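Local coordinates for Ras GTPase-activating-like protein rng2 (Schizosaccharomyces pombe, PDB 1P2X) that binds actin filaments through its calponin-homology domain and is required to build the contractile F-actin ring at the division site, at residues Q36-N40 and G41-A45. Numbering follows the deposited sequence.
Sequences QSLRN and GVVLA
Leu38 and Gly41 close a type I beta turn that, within the calponin-homology domain, joins helix 34-37 to helix 42-47. A backbone bond closes the turn: Gly41 N donates to Leu38 O at 3.0 Å. Gly41, at the N-cap, takes a positive phi (74°), which is easy for a residue without a beta carbon. Asn40 supplies the side-chain bond to the new helix. Its chi1 of 68° sets CG between the backbone N and the carbonyl carbon, which lets OD1 accept a hydrogen bond from Val42 N at 2.9 Å, fairly straight (161°) with the donor tilted from the carbonyl plane; this amide of the first helical turn has no earlier helical carbonyl to pair with. His69 and Asn72 both bond to Asn40 O, tying the turn to helix 69-72. Two waters continue the link: one joins Ser37 O and Asn40 OD1 to Val43 N, the other Leu38 O to Leu44 N. Apolar packing completes the joint. Leu38, buried against Val105 and Ile109 of helix 102-117, is long and branched enough to meet the next helix as well, where its CD2 lies 3.7 Å from both CB and CG1 of Val43.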
ATOM      1  N   GLN A  36       4.213   5.951   4.240  1.00  9.55           N
ATOM      2  CA  GLN A  36       5.512   6.586   4.084  1.00 10.36           C
ATOM      3  C   GLN A  36       6.655   5.579   4.058  1.00 10.89           C
ATOM      4  O   GLN A  36       7.673   5.830   3.420  1.00 13.18           O
ATOM      5  CB  GLN A  36       5.746   7.622   5.196  1.00 12.00           C
ATOM      6  CG  GLN A  36       4.935   8.919   5.058  1.00  9.64           C
ATOM      7  CD  GLN A  36       5.384   9.797   3.897  1.00 11.43           C
ATOM      8  OE1 GLN A  36       6.580   9.985   3.672  1.00 15.75           O
ATOM      9  NE2 GLN A  36       4.425  10.351   3.165  1.00 11.36           N
ATOM     10  N   SER A  37       6.494   4.444   4.738  1.00 10.41           N
ATOM     11  CA  SER A  37       7.560   3.440   4.768  1.00 10.75           C
ATOM     12  C   SER A  37       7.710   2.678   3.452  1.00 10.01           C
ATOM     13  O   SER A  37       8.707   1.991   3.242  1.00 10.78           O
ATOM     14  CB  SER A  37       7.345   2.439   5.921  1.00 10.05           C
ATOM     15  OG  SER A  37       6.192   1.637   5.713  1.00  8.54           O
ATOM     16  N   LEU A  38       6.721   2.793   2.569  1.00 12.45           N
ATOM     17  CA  LEU A  38       6.769   2.079   1.297  1.00 11.56           C
ATOM     18  C   LEU A  38       7.477   2.891   0.229  1.00 10.51           C
ATOM     19  O   LEU A  38       7.790   2.377  -0.838  1.00 12.55           O
ATOM     20  CB  LEU A  38       5.355   1.722   0.808  1.00  8.31           C
ATOM     21  CG  LEU A  38       4.459   0.789   1.628  1.00  7.16           C
ATOM     22  CD1 LEU A  38       3.059   0.735   0.988  1.00  7.08           C
ATOM     23  CD2 LEU A  38       5.058  -0.606   1.723  1.00  6.84           C
ATOM     24  N   ARG A  39       7.733   4.163   0.515  1.00 11.65           N
ATOM     25  CA  ARG A  39       8.347   5.043  -0.479  1.00 11.85           C
ATOM     26  C   ARG A  39       9.734   4.596  -0.976  1.00 11.79           C
ATOM     27  O   ARG A  39      10.125   4.924  -2.096  1.00 12.52           O
ATOM     28  CB  ARG A  39       8.396   6.483   0.043  1.00  8.65           C
ATOM     29  CG  ARG A  39       7.014   7.080   0.292  1.00 11.59           C
ATOM     30  CD  ARG A  39       7.071   8.502   0.836  1.00 11.75           C
ATOM     31  NE  ARG A  39       7.558   9.465  -0.155  1.00 13.30           N
ATOM     32  CZ  ARG A  39       7.990  10.684   0.146  1.00 15.56           C
ATOM     33  NH1 ARG A  39       7.999  11.083   1.411  1.00 14.99           N
ATOM     34  NH2 ARG A  39       8.412  11.507  -0.812  1.00 15.46           N
ATOM     35  N   ASN A  40      10.473   3.851  -0.159  1.00  9.37           N
ATOM     36  CA  ASN A  40      11.786   3.378  -0.579  1.00 10.34           C
ATOM     37  C   ASN A  40      11.724   2.108  -1.441  1.00 10.77           C
ATOM     38  O   ASN A  40      12.750   1.642  -1.934  1.00  9.68           O
ATOM     39  CB  ASN A  40      12.718   3.165   0.632  1.00 13.83           C
ATOM     40  CG  ASN A  40      12.290   2.007   1.531  1.00 12.84           C
ATOM     41  OD1 ASN A  40      11.555   1.110   1.124  1.00 15.94           O
ATOM     42  ND2 ASN A  40      12.790   2.016   2.761  1.00 13.59           N
ATOM     43  N   GLY A  41      10.524   1.557  -1.613  1.00  9.53           N
ATOM     44  CA  GLY A  41      10.330   0.407  -2.481  1.00  8.62           C
ATOM     45  C   GLY A  41      10.814  -0.945  -1.988  1.00  9.70           C
ATOM     46  O   GLY A  41      10.607  -1.950  -2.660  1.00 10.16           O
ATOM     47  N   VAL A  42      11.452  -0.986  -0.824  1.00  9.16           N
ATOM     48  CA  VAL A  42      11.952  -2.253  -0.297  1.00  7.68           C
ATOM     49  C   VAL A  42      10.846  -3.280  -0.040  1.00  7.13           C
ATOM     50  O   VAL A  42      10.924  -4.411  -0.516  1.00  6.25           O
ATOM     51  CB  VAL A  42      12.779  -2.051   0.997  1.00  9.78           C
ATOM     52  CG1 VAL A  42      13.136  -3.401   1.609  1.00  4.68           C
ATOM     53  CG2 VAL A  42      14.065  -1.266   0.682  1.00  4.12           C
ATOM     54  N   VAL A  43       9.822  -2.901   0.714  1.00  7.98           N
ATOM     55  CA  VAL A  43       8.738  -3.830   1.014  1.00  8.33           C
ATOM     56  C   VAL A  43       8.077  -4.361  -0.259  1.00  9.71           C
ATOM     57  O   VAL A  43       7.824  -5.559  -0.390  1.00 10.25           O
ATOM     58  CB  VAL A  43       7.665  -3.163   1.908  1.00 12.30           C
ATOM     59  CG1 VAL A  43       6.397  -4.012   1.953  1.00 10.21           C
ATOM     60  CG2 VAL A  43       8.218  -2.966   3.309  1.00 11.20           C
ATOM     61  N   LEU A  44       7.801  -3.459  -1.194  1.00  9.26           N
ATOM     62  CA  LEU A  44       7.162  -3.826  -2.443  1.00  9.90           C
ATOM     63  C   LEU A  44       8.053  -4.756  -3.271  1.00 11.83           C
ATOM     64  O   LEU A  44       7.560  -5.713  -3.873  1.00 11.44           O
ATOM     65  CB  LEU A  44       6.813  -2.569  -3.237  1.00  8.37           C
ATOM     66  CG  LEU A  44       5.715  -1.680  -2.627  1.00 11.60           C
ATOM     67  CD1 LEU A  44       5.569  -0.405  -3.431  1.00  7.00           C
ATOM     68  CD2 LEU A  44       4.382  -2.453  -2.594  1.00  8.83           C
ATOM     69  N   ALA A  45       9.358  -4.488  -3.293  1.00 10.51           N
ATOM     70  CA  ALA A  45      10.292  -5.329  -4.042  1.00 11.53           C
ATOM     71  C   ALA A  45      10.382  -6.702  -3.395  1.00 12.06           C
ATOM     72  O   ALA A  45      10.458  -7.726  -4.081  1.00 10.23           O
ATOM     73  CB  ALA A  45      11.667  -4.677  -4.097  1.00 13.67           C
TER
HETATM   74  O   HOH W   1       9.259  -0.241   1.872  1.00  6.24           O
HETATM   75  O   HOH W   2       7.977  -0.303  -0.472  1.00  7.12           O